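Local atomic coordinates of plasmodesmata-located protein 8 (Arabidopsis thaliana, PDB entry 6GRF), a protein that probably modulates the trafficking of molecules from cell to cell through plasmodesmata, as a membrane protein with two extracellular DUF26 (Gnk2-like) domains. Residues 80-88 with 100-109; 138-146 with 190-198. One frame throughout, in Å; residues are numbered along the deposited sequence.

Contact 1. Residues 80-88 with 100-109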
ATOM      1  N   CYS A  80      -9.776   9.028  -5.776  1.00 42.85           N
ATOM      2  CA  CYS A  80      -9.439   7.915  -4.888  1.00 41.41           C
ATOM      3  C   CYS A  80      -8.971   8.448  -3.526  1.00 38.48           C
ATOM      4  O   CYS A  80      -9.309   7.893  -2.491  1.00 37.37           O
ATOM      5  CB  CYS A  80      -8.339   7.045  -5.493  1.00 42.08           C
ATOM      6  SG  CYS A  80      -8.054   5.482  -4.615  1.00 42.69           S
ATOM      7  N   ILE A  81      -8.146   9.497  -3.554  1.00 37.34           N
ATOM      8  CA  ILE A  81      -7.565  10.062  -2.349  1.00 35.65           C
ATOM      9  C   ILE A  81      -8.662  10.778  -1.541  1.00 36.52           C
ATOM     10  O   ILE A  81      -8.735  10.599  -0.341  1.00 36.52           O
ATOM     11  CB  ILE A  81      -6.363  10.965  -2.692  1.00 35.09           C
ATOM     12  CG1 ILE A  81      -5.174  10.134  -3.183  1.00 34.17           C
ATOM     13  CG2 ILE A  81      -5.953  11.846  -1.514  1.00 34.32           C
ATOM     14  CD1 ILE A  81      -4.521   9.283  -2.113  1.00 32.69           C
ATOM     15  N   GLN A  82      -9.553  11.523  -2.198  1.00 38.79           N
ATOM     16  CA  GLN A  82     -10.666  12.161  -1.494  1.00 40.33           C
ATOM     17  C   GLN A  82     -11.497  11.074  -0.795  1.00 39.96           C
ATOM     18  O   GLN A  82     -11.857  11.228   0.369  1.00 40.67           O
ATOM     19  CB  GLN A  82     -11.507  13.022  -2.442  1.00 43.67           C
ATOM     20  CG  GLN A  82     -12.668  13.756  -1.771  1.00 46.67           C
ATOM     21  CD  GLN A  82     -12.229  14.632  -0.619  1.00 46.35           C
ATOM     22  OE1 GLN A  82     -12.296  14.234   0.543  1.00 46.13           O
ATOM     23  NE2 GLN A  82     -11.765  15.832  -0.930  1.00 47.08           N
ATOM     24  N   THR A  83     -11.775   9.977  -1.501  1.00 39.19           N
ATOM     25  CA  THR A  83     -12.568   8.870  -0.953  1.00 39.65           C
ATOM     26  C   THR A  83     -11.844   8.266   0.259  1.00 37.47           C
ATOM     27  O   THR A  83     -12.458   7.879   1.266  1.00 38.31           O
ATOM     28  CB  THR A  83     -12.847   7.813  -2.033  1.00 40.43           C
ATOM     29  OG1 THR A  83     -13.437   8.469  -3.153  1.00 42.31           O
ATOM     30  CG2 THR A  83     -13.757   6.705  -1.548  1.00 41.62           C
ATOM     31  N   SER A  84     -10.526   8.189   0.123  1.00 35.08           N
ATOM     32  CA  SER A  84      -9.625   7.603   1.077  1.00 34.21           C
ATOM     33  C   SER A  84      -9.597   8.423   2.385  1.00 34.11           C
ATOM     34  O   SER A  84      -9.651   7.879   3.491  1.00 33.75           O
ATOM     35  CB  SER A  84      -8.273   7.486   0.416  1.00 32.80           C
ATOM     36  OG  SER A  84      -7.243   7.344   1.353  1.00 32.05           O
ATOM     37  N   VAL A  85      -9.541   9.747   2.252  1.00 34.81           N
ATOM     38  CA  VAL A  85      -9.509  10.645   3.413  1.00 35.59           C
ATOM     39  C   VAL A  85     -10.826  10.512   4.204  1.00 38.27           C
ATOM     40  O   VAL A  85     -10.812  10.457   5.440  1.00 38.42           O
ATOM     41  CB  VAL A  85      -9.198  12.086   2.967  1.00 35.71           C
ATOM     42  CG1 VAL A  85      -9.564  13.120   4.018  1.00 37.51           C
ATOM     43  CG2 VAL A  85      -7.735  12.217   2.580  1.00 33.60           C
ATOM     44  N   ASP A  86     -11.956  10.403   3.497  1.00 40.62           N
ATOM     45  CA  ASP A  86     -13.241  10.213   4.132  1.00 43.53           C
ATOM     46  C   ASP A  86     -13.280   8.840   4.812  1.00 42.82           C
ATOM     47  O   ASP A  86     -13.662   8.727   5.956  1.00 43.54           O
ATOM     48  CB  ASP A  86     -14.376  10.382   3.127  1.00 47.20           C
ATOM     49  CG  ASP A  86     -14.500  11.810   2.624  1.00 50.15           C
ATOM     50  OD1 ASP A  86     -14.523  12.728   3.481  1.00 52.17           O
ATOM     51  OD2 ASP A  86     -14.566  11.998   1.383  1.00 51.71           O
ATOM     52  N   GLN A  87     -12.867   7.795   4.102  1.00 41.47           N
ATOM     53  CA  GLN A  87     -12.981   6.437   4.636  1.00 41.78           C
ATOM     54  C   GLN A  87     -12.094   6.259   5.880  1.00 39.21           C
ATOM     55  O   GLN A  87     -12.517   5.621   6.835  1.00 39.59           O
ATOM     56  CB  GLN A  87     -12.636   5.405   3.556  1.00 42.02           C
ATOM     57  CG  GLN A  87     -12.595   3.964   4.055  1.00 43.62           C
ATOM     58  CD  GLN A  87     -13.944   3.323   4.287  1.00 47.11           C
ATOM     59  OE1 GLN A  87     -14.999   3.891   4.004  1.00 49.87           O
ATOM     60  NE2 GLN A  87     -13.919   2.104   4.801  1.00 48.63           N
ATOM     61  N   ILE A  88     -10.862   6.779   5.848  1.00 36.59           N
ATOM     62  CA  ILE A  88      -9.896   6.483   6.909  1.00 35.95           C
ATOM     63  C   ILE A  88     -10.400   7.097   8.224  1.00 38.15           C
ATOM     64  O   ILE A  88     -10.226   6.506   9.297  1.00 39.05           O
ATOM     65  CB  ILE A  88      -8.462   6.930   6.558  1.00 33.37           C
ATOM     66  CG1 ILE A  88      -7.430   6.154   7.380  1.00 33.08           C
ATOM     67  CG2 ILE A  88      -8.269   8.432   6.724  1.00 33.11           C
ATOM     68  CD1 ILE A  88      -5.991   6.427   6.998  1.00 31.22           C
ATOM     69  N   LEU A 100      -4.820   2.796   5.156  1.00 31.99           N
ATOM     70  CA  LEU A 100      -5.946   2.397   4.349  1.00 32.40           C
ATOM     71  C   LEU A 100      -5.477   2.135   2.922  1.00 30.95           C
ATOM     72  O   LEU A 100      -4.894   3.011   2.290  1.00 29.75           O
ATOM     73  CB  LEU A 100      -6.993   3.508   4.350  1.00 33.41           C
ATOM     74  CG  LEU A 100      -8.146   3.271   3.381  1.00 34.96           C
ATOM     75  CD1 LEU A 100      -9.007   2.109   3.855  1.00 36.28           C
ATOM     76  CD2 LEU A 100      -8.977   4.530   3.213  1.00 36.36           C
ATOM     77  N   GLN A 101      -5.807   0.944   2.419  1.00 30.89           N
ATOM     78  CA  GLN A 101      -5.492   0.542   1.075  1.00 30.01           C
ATOM     79  C   GLN A 101      -6.809   0.296   0.334  1.00 31.11           C
ATOM     80  O   GLN A 101      -7.589  -0.595   0.697  1.00 30.87           O
ATOM     81  CB  GLN A 101      -4.582  -0.685   1.125  1.00 29.74           C
ATOM     82  CG  GLN A 101      -4.194  -1.224  -0.245  1.00 29.35           C
ATOM     83  CD  GLN A 101      -3.108  -0.432  -0.925  1.00 28.95           C
ATOM     84  OE1 GLN A 101      -3.317   0.121  -2.001  1.00 30.42           O
ATOM     85  NE2 GLN A 101      -1.930  -0.399  -0.328  1.00 28.01           N
ATOM     86  N   LEU A 102      -7.077   1.160  -0.650  1.00 31.90           N
ATOM     87  CA  LEU A 102      -8.107   0.955  -1.652  1.00 33.90           C
ATOM     88  C   LEU A 102      -7.420   0.394  -2.899  1.00 34.57           C
ATOM     89  O   LEU A 102      -6.192   0.439  -2.994  1.00 32.79           O
ATOM     90  CB  LEU A 102      -8.802   2.287  -1.953  1.00 34.81           C
ATOM     91  CG  LEU A 102      -9.394   3.035  -0.752  1.00 35.20           C
ATOM     92  CD1 LEU A 102     -10.213   4.227  -1.213  1.00 36.49           C
ATOM     93  CD2 LEU A 102     -10.258   2.127   0.111  1.00 36.15           C
ATOM     94  N   GLU A 103      -8.204  -0.111  -3.853  1.00 37.26           N
ATOM     95  CA  GLU A 103      -7.623  -0.654  -5.077  1.00 39.46           C
ATOM     96  C   GLU A 103      -6.679   0.375  -5.723  1.00 37.90           C
ATOM     97  O   GLU A 103      -5.601   0.028  -6.185  1.00 38.68           O
ATOM     98  CB  GLU A 103      -8.721  -1.091  -6.049  1.00 44.01           C
ATOM     99  CG  GLU A 103      -8.193  -1.645  -7.364  1.00 46.72           C
ATOM    100  CD  GLU A 103      -7.123  -2.720  -7.229  1.00 49.38           C
ATOM    101  OE1 GLU A 103      -7.311  -3.657  -6.405  1.00 52.75           O
ATOM    102  OE2 GLU A 103      -6.089  -2.611  -7.934  1.00 52.71           O
ATOM    103  N   GLY A 104      -7.083   1.644  -5.729  1.00 37.16           N
ATOM    104  CA  GLY A 104      -6.387   2.689  -6.454  1.00 36.53           C
ATOM    105  C   GLY A 104      -5.346   3.448  -5.637  1.00 34.87           C
ATOM    106  O   GLY A 104      -4.530   4.147  -6.208  1.00 34.26           O
ATOM    107  N   CYS A 105      -5.393   3.378  -4.304  1.00 34.42           N
ATOM    108  CA  CYS A 105      -4.545   4.282  -3.517  1.00 32.99           C
ATOM    109  C   CYS A 105      -4.365   3.791  -2.083  1.00 31.40           C
ATOM    110  O   CYS A 105      -5.144   3.006  -1.555  1.00 31.20           O
ATOM    111  CB  CYS A 105      -5.078   5.711  -3.533  1.00 34.94           C
ATOM    112  SG  CYS A 105      -6.795   5.872  -2.976  1.00 38.65           S
ATOM    113  N   PHE A 106      -3.277   4.281  -1.486  1.00 29.57           N
ATOM    114  CA  PHE A 106      -2.868   3.965  -0.156  1.00 28.33           C
ATOM    115  C   PHE A 106      -2.651   5.281   0.596  1.00 27.86           C
ATOM    116  O   PHE A 106      -2.067   6.205   0.040  1.00 27.63           O
ATOM    117  CB  PHE A 106      -1.607   3.110  -0.206  1.00 27.12           C
ATOM    118  CG  PHE A 106      -0.972   2.829   1.130  1.00 27.27           C
ATOM    119  CD1 PHE A 106      -1.564   1.953   2.024  1.00 27.61           C
ATOM    120  CD2 PHE A 106       0.239   3.409   1.474  1.00 27.18           C
ATOM    121  CE1 PHE A 106      -0.965   1.671   3.242  1.00 27.93           C
ATOM    122  CE2 PHE A 106       0.839   3.118   2.687  1.00 27.02           C
ATOM    123  CZ  PHE A 106       0.234   2.258   3.570  1.00 27.51           C
ATOM    124  N   LEU A 107      -3.161   5.344   1.830  1.00 27.60           N
ATOM    125  CA  LEU A 107      -3.018   6.511   2.698  1.00 27.86           C
ATOM    126  C   LEU A 107      -2.548   6.048   4.075  1.00 27.53           C
ATOM    127  O   LEU A 107      -3.081   5.094   4.608  1.00 27.59           O
ATOM    128  CB  LEU A 107      -4.379   7.193   2.789  1.00 29.08           C
ATOM    129  CG  LEU A 107      -4.437   8.434   3.668  1.00 29.72           C
ATOM    130  CD1 LEU A 107      -3.543   9.534   3.109  1.00 29.78           C
ATOM    131  CD2 LEU A 107      -5.863   8.916   3.789  1.00 30.78           C
ATOM    132  N   ARG A 108      -1.573   6.756   4.653  1.00 27.48           N
ATOM    133  CA  ARG A 108      -1.007   6.375   5.947  1.00 27.84           C
ATOM    134  C   ARG A 108      -0.589   7.624   6.730  1.00 28.09           C
ATOM    135  O   ARG A 108      -0.015   8.551   6.178  1.00 26.96           O
ATOM    136  CB  ARG A 108       0.217   5.479   5.752  1.00 27.39           C
ATOM    137  CG  ARG A 108       0.800   4.918   7.038  1.00 28.26           C
ATOM    138  CD  ARG A 108       2.005   4.027   6.790  1.00 27.80           C
ATOM    139  NE  ARG A 108       2.570   3.519   8.031  1.00 28.71           N
ATOM    140  CZ  ARG A 108       3.761   2.927   8.140  1.00 29.25           C
ATOM    141  NH1 ARG A 108       4.445   2.579   7.061  1.00 28.85           N
ATOM    142  NH2 ARG A 108       4.273   2.700   9.340  1.00 30.41           N
ATOM    143  N   TYR A 109      -0.832   7.590   8.038  1.00 29.24           N
ATOM    144  CA  TYR A 109      -0.263   8.570   8.934  1.00 30.52           C
ATOM    145  C   TYR A 109       0.001   7.929  10.298  1.00 31.67           C
ATOM    146  O   TYR A 109      -0.659   6.977  10.684  1.00 31.18           O
ATOM    147  CB  TYR A 109      -1.184   9.787   9.030  1.00 31.19           C
ATOM    148  CG  TYR A 109      -2.446   9.538   9.815  1.00 32.52           C
ATOM    149  CD1 TYR A 109      -2.432   9.600  11.202  1.00 33.80           C
ATOM    150  CD2 TYR A 109      -3.650   9.266   9.184  1.00 32.86           C
ATOM    151  CE1 TYR A 109      -3.573   9.371  11.946  1.00 35.05           C
ATOM    152  CE2 TYR A 109      -4.808   9.040   9.917  1.00 34.54           C
ATOM    153  CZ  TYR A 109      -4.762   9.083  11.301  1.00 35.61           C
ATOM    154  OH  TYR A 109      -5.866   8.869  12.070  1.00 37.51           O
TER
HETATM  155  O   HOH W   1      -7.874   8.143  10.596  1.00 43.45           O
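C80 and C105 join helix to hairpin covalently: the SG atoms lie 2.1 Å apart, and the -89° torsion about the S-S bond is close to the relaxed value for a disulfide. C105 places its sulfur between its own backbone N and carbonyl carbon (chi1 56°), which turns it to the C80 sulfur. One turn on, S84 is small enough to let the strands come close. Its OG lies 3.2 Å from both CB and CD2 of L107, a tight fit in which this buried hydroxyl has no polar partner in the model. I88 and L100 lie alongside each other, pointing opposite ways, CG1 of I88 being 4.0 Å from CB of L100, while CG2 of I88 meets CD2 of L107 at 3.8 Å. The two branches of the isoleucine thus serve both strands of the hairpin. CD2 of L100 reaches the helix backbone, 3.4 Å from S84 O, and Q87 crosses this leucine at about a right angle, laying its aliphatic CG on it. Farther along, water 1 links the Y109 hydroxyl, 2.6 Å away, weakly to I88 O; R28 and S95 also bond that hydroxyl. Helix and strand 105-109 run at 41°, 8.5 Å apart at closest approach. Helix 74-91, packed beside helix 23-39 on one five-stranded antiparallel sheet and clamped to it by a disulfide, is characteristic of the Gnk2-like DUF26 domain.

Contact 2. Residues 138-146 with 190-198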
ATOM      1  N   PHE A 138       2.012 -23.742 -14.806  1.00 35.94           N
ATOM      2  CA  PHE A 138       1.451 -22.603 -14.109  1.00 35.26           C
ATOM      3  C   PHE A 138       2.457 -22.047 -13.093  1.00 34.84           C
ATOM      4  O   PHE A 138       2.641 -20.837 -12.996  1.00 33.78           O
ATOM      5  CB  PHE A 138       0.165 -22.981 -13.375  1.00 36.13           C
ATOM      6  CG  PHE A 138      -0.417 -21.823 -12.613  1.00 35.47           C
ATOM      7  CD1 PHE A 138      -1.071 -20.799 -13.282  1.00 35.09           C
ATOM      8  CD2 PHE A 138      -0.253 -21.723 -11.238  1.00 35.51           C
ATOM      9  CE1 PHE A 138      -1.593 -19.722 -12.581  1.00 34.46           C
ATOM     10  CE2 PHE A 138      -0.768 -20.638 -10.543  1.00 34.51           C
ATOM     11  CZ  PHE A 138      -1.428 -19.639 -11.219  1.00 33.86           C
ATOM     12  N   PHE A 139       3.094 -22.943 -12.335  1.00 35.63           N
ATOM     13  CA  PHE A 139       3.972 -22.554 -11.245  1.00 35.74           C
ATOM     14  C   PHE A 139       5.296 -22.008 -11.793  1.00 35.11           C
ATOM     15  O   PHE A 139       5.866 -21.099 -11.216  1.00 33.03           O
ATOM     16  CB  PHE A 139       4.103 -23.710 -10.250  1.00 37.39           C
ATOM     17  CG  PHE A 139       2.833 -23.896  -9.463  1.00 38.60           C
ATOM     18  CD1 PHE A 139       2.345 -22.874  -8.663  1.00 38.89           C
ATOM     19  CD2 PHE A 139       2.086 -25.053  -9.578  1.00 40.77           C
ATOM     20  CE1 PHE A 139       1.155 -23.019  -7.967  1.00 39.90           C
ATOM     21  CE2 PHE A 139       0.892 -25.196  -8.888  1.00 42.12           C
ATOM     22  CZ  PHE A 139       0.430 -24.181  -8.081  1.00 41.60           C
ATOM     23  N   LYS A 140       5.767 -22.540 -12.919  1.00 35.56           N
ATOM     24  CA  LYS A 140       6.971 -22.031 -13.527  1.00 35.96           C
ATOM     25  C   LYS A 140       6.716 -20.608 -14.057  1.00 34.22           C
ATOM     26  O   LYS A 140       7.584 -19.740 -13.961  1.00 33.16           O
ATOM     27  CB  LYS A 140       7.468 -22.961 -14.638  1.00 38.42           C
ATOM     28  CG  LYS A 140       8.846 -22.584 -15.169  1.00 40.50           C
ATOM     29  CD  LYS A 140       9.461 -23.579 -16.146  1.00 43.88           C
ATOM     30  CE  LYS A 140      10.983 -23.577 -16.139  1.00 45.80           C
ATOM     31  NZ  LYS A 140      11.556 -22.207 -16.057  1.00 45.58           N
ATOM     32  N   ARG A 141       5.527 -20.376 -14.621  1.00 33.72           N
ATOM     33  CA  ARG A 141       5.176 -19.071 -15.171  1.00 33.28           C
ATOM     34  C   ARG A 141       5.003 -18.071 -14.019  1.00 32.10           C
ATOM     35  O   ARG A 141       5.390 -16.925 -14.128  1.00 30.13           O
ATOM     36  CB  ARG A 141       3.900 -19.136 -16.012  1.00 34.79           C
ATOM     37  CG  ARG A 141       3.957 -20.108 -17.185  1.00 36.92           C
ATOM     38  CD  ARG A 141       4.494 -19.500 -18.458  1.00 38.06           C
ATOM     39  NE  ARG A 141       4.374 -20.373 -19.629  1.00 40.38           N
ATOM     40  CZ  ARG A 141       4.963 -20.120 -20.790  1.00 41.28           C
ATOM     41  NH1 ARG A 141       5.559 -18.955 -20.978  1.00 41.50           N
ATOM     42  NH2 ARG A 141       4.972 -21.029 -21.748  1.00 43.29           N
ATOM     43  N   ARG A 142       4.415 -18.527 -12.916  1.00 31.61           N
ATOM     44  CA  ARG A 142       4.282 -17.694 -11.745  1.00 31.44           C
ATOM     45  C   ARG A 142       5.674 -17.266 -11.269  1.00 30.73           C
ATOM     46  O   ARG A 142       5.891 -16.099 -11.017  1.00 29.44           O
ATOM     47  CB  ARG A 142       3.523 -18.433 -10.641  1.00 32.13           C
ATOM     48  CG  ARG A 142       3.217 -17.569  -9.424  1.00 31.86           C
ATOM     49  CD  ARG A 142       3.743 -18.213  -8.156  1.00 32.96           C
ATOM     50  NE  ARG A 142       2.737 -19.026  -7.515  1.00 34.32           N
ATOM     51  CZ  ARG A 142       2.942 -19.838  -6.490  1.00 35.61           C
ATOM     52  NH1 ARG A 142       4.026 -20.591  -6.417  1.00 35.21           N
ATOM     53  NH2 ARG A 142       2.032 -19.884  -5.535  1.00 37.29           N
ATOM     54  N   ASP A 143       6.592 -18.229 -11.137  1.00 31.41           N
ATOM     55  CA  ASP A 143       7.968 -17.958 -10.756  1.00 32.94           C
ATOM     56  C   ASP A 143       8.588 -16.896 -11.673  1.00 32.43           C
ATOM     57  O   ASP A 143       9.211 -15.966 -11.175  1.00 32.06           O
ATOM     58  CB  ASP A 143       8.827 -19.220 -10.736  1.00 34.96           C
ATOM     59  CG  ASP A 143       8.718 -19.994  -9.432  1.00 37.73           C
ATOM     60  OD1 ASP A 143       8.031 -19.490  -8.506  1.00 39.19           O
ATOM     61  OD2 ASP A 143       9.305 -21.103  -9.352  1.00 40.33           O
ATOM     62  N   ASP A 144       8.421 -17.027 -12.995  1.00 32.12           N
ATOM     63  CA  ASP A 144       8.985 -16.037 -13.927  1.00 32.41           C
ATOM     64  C   ASP A 144       8.364 -14.647 -13.681  1.00 30.29           C
ATOM     65  O   ASP A 144       9.053 -13.640 -13.730  1.00 29.88           O
ATOM     66  CB  ASP A 144       8.788 -16.431 -15.390  1.00 34.54           C
ATOM     67  CG  ASP A 144       9.439 -17.746 -15.780  1.00 37.07           C
ATOM     68  OD1 ASP A 144      10.496 -18.083 -15.219  1.00 38.73           O
ATOM     69  OD2 ASP A 144       8.883 -18.416 -16.662  1.00 41.47           O
ATOM     70  N   VAL A 145       7.055 -14.600 -13.442  1.00 28.77           N
ATOM     71  CA  VAL A 145       6.345 -13.343 -13.232  1.00 28.42           C
ATOM     72  C   VAL A 145       6.842 -12.674 -11.939  1.00 27.24           C
ATOM     73  O   VAL A 145       7.176 -11.494 -11.951  1.00 26.52           O
ATOM     74  CB  VAL A 145       4.824 -13.579 -13.229  1.00 28.77           C
ATOM     75  CG1 VAL A 145       4.056 -12.477 -12.526  1.00 28.93           C
ATOM     76  CG2 VAL A 145       4.313 -13.761 -14.643  1.00 29.81           C
ATOM     77  N   LEU A 146       6.906 -13.444 -10.850  1.00 27.06           N
ATOM     78  CA  LEU A 146       7.291 -12.937  -9.533  1.00 27.74           C
ATOM     79  C   LEU A 146       8.755 -12.499  -9.553  1.00 28.08           C
ATOM     80  O   LEU A 146       9.114 -11.520  -8.908  1.00 27.70           O
ATOM     81  CB  LEU A 146       7.046 -14.011  -8.468  1.00 28.09           C
ATOM     82  CG  LEU A 146       5.582 -14.301  -8.145  1.00 28.04           C
ATOM     83  CD1 LEU A 146       5.480 -15.294  -7.007  1.00 29.18           C
ATOM     84  CD2 LEU A 146       4.819 -13.031  -7.802  1.00 28.06           C
ATOM     85  N   LEU A 190       4.357 -14.407  -0.878  1.00 32.43           N
ATOM     86  CA  LEU A 190       3.375 -14.930  -1.813  1.00 32.85           C
ATOM     87  C   LEU A 190       3.627 -16.435  -1.952  1.00 34.05           C
ATOM     88  O   LEU A 190       2.704 -17.224  -1.841  1.00 34.51           O
ATOM     89  CB  LEU A 190       3.448 -14.199  -3.164  1.00 31.32           C
ATOM     90  CG  LEU A 190       2.706 -12.863  -3.240  1.00 31.00           C
ATOM     91  CD1 LEU A 190       3.126 -12.050  -4.454  1.00 30.23           C
ATOM     92  CD2 LEU A 190       1.201 -13.058  -3.241  1.00 31.53           C
ATOM     93  N   LYS A 191       4.899 -16.812  -2.090  1.00 34.89           N
ATOM     94  CA  LYS A 191       5.270 -18.205  -2.295  1.00 37.07           C
ATOM     95  C   LYS A 191       4.970 -19.015  -1.030  1.00 38.72           C
ATOM     96  O   LYS A 191       4.480 -20.121  -1.119  1.00 39.09           O
ATOM     97  CB  LYS A 191       6.744 -18.333  -2.683  1.00 37.58           C
ATOM     98  CG  LYS A 191       7.100 -17.861  -4.087  1.00 37.40           C
ATOM     99  CD  LYS A 191       8.584 -17.617  -4.243  1.00 38.68           C
ATOM    100  CE  LYS A 191       8.949 -16.848  -5.494  1.00 39.10           C
ATOM    101  NZ  LYS A 191       9.019 -17.730  -6.685  1.00 40.59           N
ATOM    102  N   ASN A 192       5.254 -18.457   0.150  1.00 39.96           N
ATOM    103  CA  ASN A 192       5.324 -19.279   1.361  1.00 42.32           C
ATOM    104  C   ASN A 192       3.950 -19.333   2.050  1.00 42.10           C
ATOM    105  O   ASN A 192       3.629 -20.343   2.675  1.00 43.12           O
ATOM    106  CB  ASN A 192       6.539 -18.881   2.212  1.00 44.40           C
ATOM    107  CG  ASN A 192       7.842 -19.381   1.594  1.00 46.84           C
ATOM    108  OD1 ASN A 192       8.151 -20.580   1.642  1.00 49.57           O
ATOM    109  ND2 ASN A 192       8.598 -18.494   0.955  1.00 45.66           N
ATOM    110  N   LEU A 193       3.106 -18.310   1.861  1.00 40.89           N
ATOM    111  CA  LEU A 193       1.752 -18.283   2.464  1.00 41.66           C
ATOM    112  C   LEU A 193       0.678 -18.810   1.497  1.00 41.74           C
ATOM    113  O   LEU A 193      -0.342 -19.331   1.944  1.00 43.45           O
ATOM    114  CB  LEU A 193       1.421 -16.850   2.892  1.00 40.68           C
ATOM    115  CG  LEU A 193       2.365 -16.219   3.919  1.00 40.82           C
ATOM    116  CD1 LEU A 193       2.014 -14.752   4.136  1.00 39.61           C
ATOM    117  CD2 LEU A 193       2.335 -16.971   5.239  1.00 42.32           C
ATOM    118  N   CYS A 194       0.880 -18.635   0.188  1.00 40.35           N
ATOM    119  CA  CYS A 194      -0.129 -18.955  -0.821  1.00 41.42           C
ATOM    120  C   CYS A 194       0.449 -19.928  -1.856  1.00 41.52           C
ATOM    121  O   CYS A 194       0.442 -19.649  -3.047  1.00 41.10           O
ATOM    122  CB  CYS A 194      -0.581 -17.701  -1.556  1.00 40.84           C
ATOM    123  SG  CYS A 194      -1.223 -16.407  -0.468  1.00 42.27           S
ATOM    124  N   GLY A 195       0.963 -21.061  -1.382  1.00 42.29           N
ATOM    125  CA  GLY A 195       1.786 -21.933  -2.197  1.00 42.37           C
ATOM    126  C   GLY A 195       1.150 -22.284  -3.535  1.00 41.67           C
ATOM    127  O   GLY A 195       1.831 -22.205  -4.563  1.00 42.90           O
ATOM    128  N   SER A 196      -0.132 -22.676  -3.524  1.00 40.96           N
ATOM    129  CA  SER A 196      -0.775 -23.321  -4.686  1.00 40.64           C
ATOM    130  C   SER A 196      -1.897 -22.462  -5.292  1.00 38.94           C
ATOM    131  O   SER A 196      -2.598 -22.914  -6.197  1.00 39.24           O
ATOM    132  CB  SER A 196      -1.311 -24.673  -4.302  1.00 42.92           C
ATOM    133  OG  SER A 196      -0.345 -25.420  -3.578  1.00 44.40           O
ATOM    134  N   ALA A 197      -2.080 -21.235  -4.800  1.00 37.02           N
ATOM    135  CA  ALA A 197      -3.246 -20.409  -5.161  1.00 36.41           C
ATOM    136  C   ALA A 197      -3.147 -19.950  -6.621  1.00 35.10           C
ATOM    137  O   ALA A 197      -2.055 -19.665  -7.108  1.00 33.55           O
ATOM    138  CB  ALA A 197      -3.323 -19.217  -4.247  1.00 35.69           C
ATOM    139  N   VAL A 198      -4.300 -19.836  -7.290  1.00 35.50           N
ATOM    140  CA  VAL A 198      -4.363 -19.361  -8.678  1.00 35.27           C
ATOM    141  C   VAL A 198      -4.121 -17.848  -8.720  1.00 33.77           C
ATOM    142  O   VAL A 198      -3.763 -17.297  -9.765  1.00 32.49           O
ATOM    143  CB  VAL A 198      -5.702 -19.729  -9.352  1.00 37.21           C
ATOM    144  CG1 VAL A 198      -6.858 -18.857  -8.892  1.00 37.97           C
ATOM    145  CG2 VAL A 198      -5.586 -19.688 -10.865  1.00 37.43           C
TER
HETATM  146  O   HOH W   2      10.363 -16.451  -8.523  1.00 35.02           O
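F138 presents its ring edge to the carbonyl oxygens of A197 and V198, CZ lying 3.6 Å from V198 O, where slightly positive ring hydrogens suit an oxygen. Its CD2 sits 3.7 Å above a face of F139, and the F139 edge has S196 O in its plane. F139 covers one face of the R142 guanidinium, its CD1 3.6 Å above the plane. At the guanidinium edge C194 O lies in plane, 3.0 Å from NH2 but at too poor an angle for a hydrogen bond. R142 also gives NH2 to G195 O, from above that carbonyl plane and tilted from its own, in a hydrogen bond bent to 130° whose 2.5 Å length makes the geometry doubtful; Y211 is a second partner. D143 OD1 and K191 NZ form a 2.7 Å salt bridge, and water 2 joins NZ to D143 O. The chains cross at about a right angle; the bend at the last torsion of K191 (chi4 -82°) sets where NZ points. L146 CD2 lies 3.9 Å from L190 CD1. Helix 136-149 packs beside the end of helix 176-193 and the following turn, with L190 on strand 199-204 and C194 disulfide-bonded to C127 of strand 122-127.

In the fold
The two contacts belong to successive Gnk2-like domains and sit on opposite sides of the chain's centre, their own centres 28 Å apart and their nearest atoms about 13 Å apart. Both domains repeat the same plan, a five-stranded antiparallel sheet of order 1-4-5-3-2 with two helices. Contact 1 is helix against sheet: helix 74-91 on hairpin 98-110. Contact 2 sets helix 136-149 against the C-terminal end of helix 176-193, by position the counterpart of helix 74-91, and, as much, against the turn that follows. The C182-C207 disulfide by position matches C80-C105 in contact 1, and C127-C194, which ties the chain just past helix 176-193 to strand 122-127, probably corresponds to the predicted C13-C92.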